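NADH dehydrogenase, putative (Plasmodium falciparum, PDB 5JWC) probably oxidises NADH with its bound FAD and passes the electrons to ubiquinone, as a type II, membrane-associated NADH dehydrogenase of the malaria parasite. Local coordinates at residues Thr76-Glu84 with Ser498-Phe509. Numbering follows the deposited sequence.
Sequences TLSVNVCTE and SWKSRFHFFIDF. With TRT (fragment of triton X-100), chain H; TRT (fragment of triton X-100), chain T.
Glu84 reaches the first turn of helix 499-515 and takes two hydroxyl bonds on one oxygen. Ser501 OG donates to Glu84 OE1 at 2.6 Å, from above the carboxylate plane. Ser498 OG donates to Glu84 OE1 at 2.7 Å, on the syn side and 20° out of the carboxylate plane. Ser498 is also the N-cap: its OG accepts from Ser501 N. The helix N-terminus and the Lys500 ammonium probably help stabilise the carboxylate.

Lys500 bends at chi2 (-89°) and chi3 (-60°), which turns its ammonium back to the 76-84 backbone. Lys500 NZ donates to Thr83 O (2.8 Å) and, in the carbonyl plane, to Asn80 O (3.0 Å). It also forms a salt bridge with Glu84, whose OE2 accepts a weak hydrogen bond from it. A water joins NZ to Thr83 OG1.

At the other end, Asp508 OD2 accepts from Ser78 N at 2.6 Å, above the carboxylate plane, and from Ser78 OG through its syn lone pair.

The contact seats the NDH2 C-terminal domain, whose helices probably bind the membrane as in other type II NADH dehydrogenases, on the pyridine nucleotide-disulphide oxidoreductase part. Detergent fragments on Trp499, Arg502, Phe503 and Phe506 are consistent with this. Leu77, Ser78, Val79 and Asn80 also line bound-inhibitor (RYL-552) pockets.

Between the polar groups Val81 is a knob among Ser501, His504, Phe505 and Asp508; its CG1 meets the Phe505 ring edge. Nearer Asp508, Leu77 CD2 makes a CH-pi contact over the Phe509 face. Asn80 CB makes another, 3.3 Å from the His504 ring centroid, while His504 NE2 bonds Lys511 of the second subunit.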
loop_
_atom_site.group_PDB
_atom_site.type_symbol
_atom_site.label_atom_id
_atom_site.label_comp_id
_atom_site.label_asym_id
_atom_site.label_seq_id
_atom_site.Cartn_x
_atom_site.Cartn_y
_atom_site.Cartn_z
ATOM N N THR A 76 11.116 4.943 4.728
ATOM C CA THR A 76 12.490 4.576 4.373
ATOM C C THR A 76 12.556 3.207 3.666
ATOM O O THR A 76 13.370 2.997 2.764
ATOM C CB THR A 76 13.409 4.560 5.629
ATOM O OG1 THR A 76 13.608 5.898 6.099
ATOM C CG2 THR A 76 14.767 3.952 5.310
ATOM N N LEU A 77 11.713 2.271 4.091
ATOM C CA LEU A 77 11.612 0.972 3.432
ATOM C C LEU A 77 10.143 0.705 3.119
ATOM O O LEU A 77 9.274 1.309 3.731
ATOM C CB LEU A 77 12.174 -0.134 4.320
ATOM C CG LEU A 77 13.648 -0.028 4.686
ATOM C CD1 LEU A 77 13.991 -1.121 5.702
ATOM C CD2 LEU A 77 14.504 -0.164 3.446
ATOM N N SER A 78 9.866 -0.208 2.194
ATOM C CA SER A 78 8.490 -0.506 1.802
ATOM C C SER A 78 7.977 -1.829 2.389
ATOM O O SER A 78 8.722 -2.606 3.002
ATOM C CB SER A 78 8.372 -0.556 0.278
ATOM O OG SER A 78 9.179 -1.600 -0.247
ATOM N N VAL A 79 6.688 -2.081 2.190
ATOM C CA VAL A 79 6.067 -3.266 2.730
ATOM C C VAL A 79 6.689 -4.548 2.173
ATOM O O VAL A 79 6.737 -5.555 2.872
ATOM C CB VAL A 79 4.547 -3.237 2.479
ATOM C CG1 VAL A 79 3.888 -4.573 2.838
ATOM C CG2 VAL A 79 3.936 -2.140 3.320
ATOM N N ASN A 80 7.172 -4.525 0.934
ATOM C CA ASN A 80 7.786 -5.743 0.374
ATOM C C ASN A 80 9.058 -6.185 1.108
ATOM O O ASN A 80 9.431 -7.370 1.061
ATOM C CB ASN A 80 8.082 -5.558 -1.123
ATOM C CG ASN A 80 6.802 -5.477 -1.959
ATOM O OD1 ASN A 80 6.531 -4.470 -2.609
ATOM N ND2 ASN A 80 5.994 -6.534 -1.907
ATOM N N VAL A 81 9.738 -5.244 1.764
ATOM C CA VAL A 81 10.917 -5.579 2.564
ATOM C C VAL A 81 10.501 -6.220 3.872
ATOM O O VAL A 81 11.204 -7.082 4.391
ATOM C CB VAL A 81 11.802 -4.334 2.898
ATOM C CG1 VAL A 81 13.068 -4.750 3.671
ATOM C CG2 VAL A 81 12.194 -3.607 1.643
ATOM N N CYS A 82 9.334 -5.828 4.376
ATOM C CA CYS A 82 8.937 -6.150 5.747
ATOM C C CYS A 82 7.968 -7.325 5.905
ATOM O O CYS A 82 7.517 -7.604 7.023
ATOM C CB CYS A 82 8.278 -4.928 6.392
ATOM S SG CYS A 82 9.270 -3.471 6.467
ATOM N N THR A 83 7.608 -7.984 4.807
ATOM C CA THR A 83 6.646 -9.089 4.886
ATOM C C THR A 83 7.092 -10.302 4.087
ATOM O O THR A 83 7.931 -10.203 3.181
ATOM C CB THR A 83 5.246 -8.688 4.361
ATOM O OG1 THR A 83 5.397 -8.071 3.086
ATOM C CG2 THR A 83 4.536 -7.701 5.287
ATOM N N GLU A 84 6.527 -11.449 4.447
ATOM C CA GLU A 84 6.611 -12.659 3.627
ATOM C C GLU A 84 5.229 -13.300 3.598
ATOM O O GLU A 84 4.600 -13.459 4.644
ATOM C CB GLU A 84 7.617 -13.673 4.188
ATOM C CG GLU A 84 9.019 -13.150 4.431
ATOM C CD GLU A 84 9.799 -12.937 3.142
ATOM O OE1 GLU A 84 10.985 -12.541 3.210
ATOM O OE2 GLU A 84 9.230 -13.167 2.061
ATOM N N SER A 498 14.245 -14.102 2.850
ATOM C CA SER A 498 14.141 -14.515 1.451
ATOM C C SER A 498 14.954 -13.590 0.559
ATOM O O SER A 498 15.224 -12.445 0.928
ATOM C CB SER A 498 12.686 -14.527 0.982
ATOM O OG SER A 498 12.196 -13.206 0.877
ATOM N N TRP A 499 15.327 -14.087 -0.615
ATOM C CA TRP A 499 16.003 -13.262 -1.611
ATOM C C TRP A 499 15.103 -12.148 -2.142
ATOM O O TRP A 499 15.590 -11.071 -2.457
ATOM C CB TRP A 499 16.512 -14.137 -2.762
ATOM C CG TRP A 499 17.638 -15.018 -2.324
ATOM C CD1 TRP A 499 17.602 -16.375 -2.128
ATOM C CD2 TRP A 499 18.958 -14.596 -1.963
ATOM N NE1 TRP A 499 18.828 -16.818 -1.694
ATOM C CE2 TRP A 499 19.680 -15.745 -1.589
ATOM C CE3 TRP A 499 19.607 -13.356 -1.945
ATOM C CZ2 TRP A 499 21.011 -15.693 -1.191
ATOM C CZ3 TRP A 499 20.931 -13.305 -1.550
ATOM C CH2 TRP A 499 21.617 -14.467 -1.173
ATOM N N LYS A 500 13.802 -12.407 -2.248
ATOM C CA LYS A 500 12.839 -11.373 -2.625
ATOM C C LYS A 500 12.962 -10.150 -1.691
ATOM O O LYS A 500 13.071 -9.014 -2.141
ATOM C CB LYS A 500 11.400 -11.937 -2.583
ATOM C CG LYS A 500 10.294 -10.943 -2.982
ATOM C CD LYS A 500 9.768 -10.139 -1.779
ATOM C CE LYS A 500 9.162 -11.054 -0.702
ATOM N NZ LYS A 500 8.805 -10.285 0.541
ATOM N N SER A 501 12.934 -10.395 -0.389
ATOM C CA SER A 501 13.010 -9.297 0.570
ATOM C C SER A 501 14.356 -8.577 0.486
ATOM O O SER A 501 14.421 -7.363 0.649
ATOM C CB SER A 501 12.771 -9.813 1.979
ATOM O OG SER A 501 11.429 -10.256 2.094
ATOM N N ARG A 502 15.419 -9.329 0.243
ATOM C CA ARG A 502 16.752 -8.746 0.125
ATOM C C ARG A 502 16.842 -7.872 -1.117
ATOM O O ARG A 502 17.472 -6.807 -1.103
ATOM C CB ARG A 502 17.821 -9.846 0.072
ATOM C CG ARG A 502 17.977 -10.576 1.388
ATOM C CD ARG A 502 18.967 -11.738 1.307
ATOM N NE ARG A 502 18.978 -12.469 2.574
ATOM C CZ ARG A 502 19.392 -13.725 2.730
ATOM N NH1 ARG A 502 19.860 -14.415 1.699
ATOM N NH2 ARG A 502 19.355 -14.282 3.934
ATOM N N PHE A 503 16.222 -8.349 -2.194
ATOM C CA PHE A 503 16.110 -7.584 -3.430
ATOM C C PHE A 503 15.457 -6.227 -3.126
ATOM O O PHE A 503 16.011 -5.166 -3.415
ATOM C CB PHE A 503 15.281 -8.377 -4.461
ATOM C CG PHE A 503 14.990 -7.616 -5.727
ATOM C CD1 PHE A 503 15.920 -7.566 -6.743
ATOM C CD2 PHE A 503 13.786 -6.936 -5.888
ATOM C CE1 PHE A 503 15.655 -6.859 -7.918
ATOM C CE2 PHE A 503 13.516 -6.232 -7.057
ATOM C CZ PHE A 503 14.459 -6.194 -8.068
ATOM N N HIS A 504 14.306 -6.259 -2.470
ATOM C CA HIS A 504 13.600 -5.022 -2.129
ATOM C C HIS A 504 14.380 -4.128 -1.154
ATOM O O HIS A 504 14.377 -2.897 -1.279
ATOM C CB HIS A 504 12.230 -5.350 -1.552
ATOM C CG HIS A 504 11.231 -5.739 -2.593
ATOM N ND1 HIS A 504 10.560 -4.805 -3.351
ATOM C CD2 HIS A 504 10.777 -6.952 -2.993
ATOM C CE1 HIS A 504 9.735 -5.430 -4.180
ATOM N NE2 HIS A 504 9.845 -6.727 -3.980
ATOM N N PHE A 505 15.046 -4.756 -0.192
ATOM C CA PHE A 505 15.897 -4.032 0.760
ATOM C C PHE A 505 16.914 -3.154 0.012
ATOM O O PHE A 505 17.071 -1.964 0.290
ATOM C CB PHE A 505 16.606 -5.041 1.658
ATOM C CG PHE A 505 17.330 -4.445 2.839
ATOM C CD1 PHE A 505 16.636 -3.991 3.950
ATOM C CD2 PHE A 505 18.711 -4.426 2.873
ATOM C CE1 PHE A 505 17.321 -3.493 5.060
ATOM C CE2 PHE A 505 19.400 -3.928 3.979
ATOM C CZ PHE A 505 18.706 -3.467 5.069
ATOM N N PHE A 506 17.594 -3.757 -0.950
ATOM C CA PHE A 506 18.594 -3.047 -1.724
ATOM C C PHE A 506 17.948 -1.955 -2.597
ATOM O O PHE A 506 18.425 -0.810 -2.641
ATOM C CB PHE A 506 19.388 -4.045 -2.572
ATOM C CG PHE A 506 20.431 -3.404 -3.447
ATOM C CD1 PHE A 506 21.664 -3.071 -2.936
ATOM C CD2 PHE A 506 20.175 -3.128 -4.776
ATOM C CE1 PHE A 506 22.635 -2.483 -3.737
ATOM C CE2 PHE A 506 21.145 -2.538 -5.584
ATOM C CZ PHE A 506 22.374 -2.210 -5.055
ATOM N N ILE A 507 16.865 -2.309 -3.289
ATOM C CA ILE A 507 16.200 -1.374 -4.203
ATOM C C ILE A 507 15.662 -0.158 -3.450
ATOM O O ILE A 507 15.796 0.984 -3.907
ATOM C CB ILE A 507 15.028 -2.043 -4.963
ATOM C CG1 ILE A 507 15.541 -3.119 -5.929
ATOM C CG2 ILE A 507 14.161 -0.989 -5.698
ATOM C CD1 ILE A 507 16.639 -2.645 -6.871
ATOM N N ASP A 508 15.064 -0.401 -2.286
ATOM C CA ASP A 508 14.516 0.687 -1.492
ATOM C C ASP A 508 15.576 1.710 -1.093
ATOM O O ASP A 508 15.303 2.910 -1.068
ATOM C CB ASP A 508 13.826 0.145 -0.235
ATOM C CG ASP A 508 12.394 -0.300 -0.507
ATOM O OD1 ASP A 508 11.929 -0.157 -1.668
ATOM O OD2 ASP A 508 11.728 -0.775 0.442
ATOM N N PHE A 509 16.788 1.255 -0.782
ATOM C CA PHE A 509 17.827 2.217 -0.426
ATOM C C PHE A 509 18.297 2.993 -1.655
ATOM O O PHE A 509 18.520 4.198 -1.565
ATOM C CB PHE A 509 18.986 1.522 0.297
ATOM C CG PHE A 509 18.708 1.305 1.763
ATOM C CD1 PHE A 509 18.485 2.398 2.597
ATOM C CD2 PHE A 509 18.648 0.029 2.306
ATOM C CE1 PHE A 509 18.205 2.226 3.936
ATOM C CE2 PHE A 509 18.387 -0.151 3.632
ATOM C CZ PHE A 509 18.161 0.954 4.458
HETATM C C25 TRT H . 16.797 -19.145 0.418
HETATM O O24 TRT H . 17.625 -18.519 1.373
HETATM C C23 TRT H . 17.095 -17.323 1.952
HETATM C C22 TRT H . 17.326 -17.372 3.443
HETATM O O21 TRT H . 18.753 -17.180 3.759
HETATM C C20 TRT H . 19.039 -17.337 5.138
HETATM C C19 TRT H . 20.553 -17.407 5.381
HETATM O O18 TRT H . 21.189 -16.223 4.837
HETATM C C17 TRT H . 22.472 -15.931 5.382
HETATM C C16 TRT H . 23.358 -15.260 4.277
HETATM O O15 TRT H . 22.537 -14.242 3.629
HETATM C C12 TRT H . 23.199 -13.389 2.676
HETATM C C13 TRT H . 24.475 -13.734 2.170
HETATM C C14 TRT H . 25.102 -12.894 1.251
HETATM C C11 TRT H . 22.574 -12.214 2.251
HETATM C C10 TRT H . 23.203 -11.370 1.320
HETATM C C9 TRT H . 24.469 -11.722 0.818
HETATM C C6 TRT H . 25.171 -10.799 -0.174
HETATM C C8 TRT H . 25.392 -11.559 -1.491
HETATM C C7 TRT H . 24.266 -9.596 -0.457
HETATM C C5 TRT H . 26.598 -10.357 0.355
HETATM C C1 TRT H . 26.836 -9.566 1.720
HETATM C C2 TRT H . 26.908 -8.061 1.432
HETATM C C4 TRT H . 25.819 -9.785 2.847
HETATM C C3 TRT H . 28.181 -10.026 2.263
HETATM O O21 TRT T . 15.069 -17.044 -5.598
HETATM C C20 TRT T . 14.691 -16.958 -6.960
HETATM C C19 TRT T . 15.801 -16.298 -7.789
HETATM O O18 TRT T . 16.018 -14.917 -7.370
HETATM C C17 TRT T . 16.983 -14.777 -6.337
HETATM C C16 TRT T . 17.900 -13.541 -6.612
HETATM O O15 TRT T . 18.823 -13.489 -5.482
HETATM C C12 TRT T . 19.380 -12.200 -5.175
HETATM C C13 TRT T . 18.528 -11.088 -4.937
HETATM C C14 TRT T . 19.084 -9.846 -4.625
HETATM C C11 TRT T . 20.767 -12.069 -5.093
HETATM C C10 TRT T . 21.325 -10.818 -4.782
HETATM C C9 TRT T . 20.479 -9.722 -4.522
HETATM C C6 TRT T . 21.118 -8.369 -4.250
HETATM C C8 TRT T . 20.254 -7.466 -3.350
HETATM C C7 TRT T . 22.511 -8.504 -3.634
HETATM C C5 TRT T . 21.281 -8.039 -5.784
HETATM C C1 TRT T . 20.799 -6.778 -6.605
HETATM C C2 TRT T . 19.466 -6.114 -6.233
HETATM C C4 TRT T . 21.959 -5.785 -6.527
HETATM C C3 TRT T . 20.627 -7.261 -8.040
HETATM O O HOH W 1 10.567 -9.536 5.272
HETATM O O HOH W 2 6.042 -9.227 0.465
#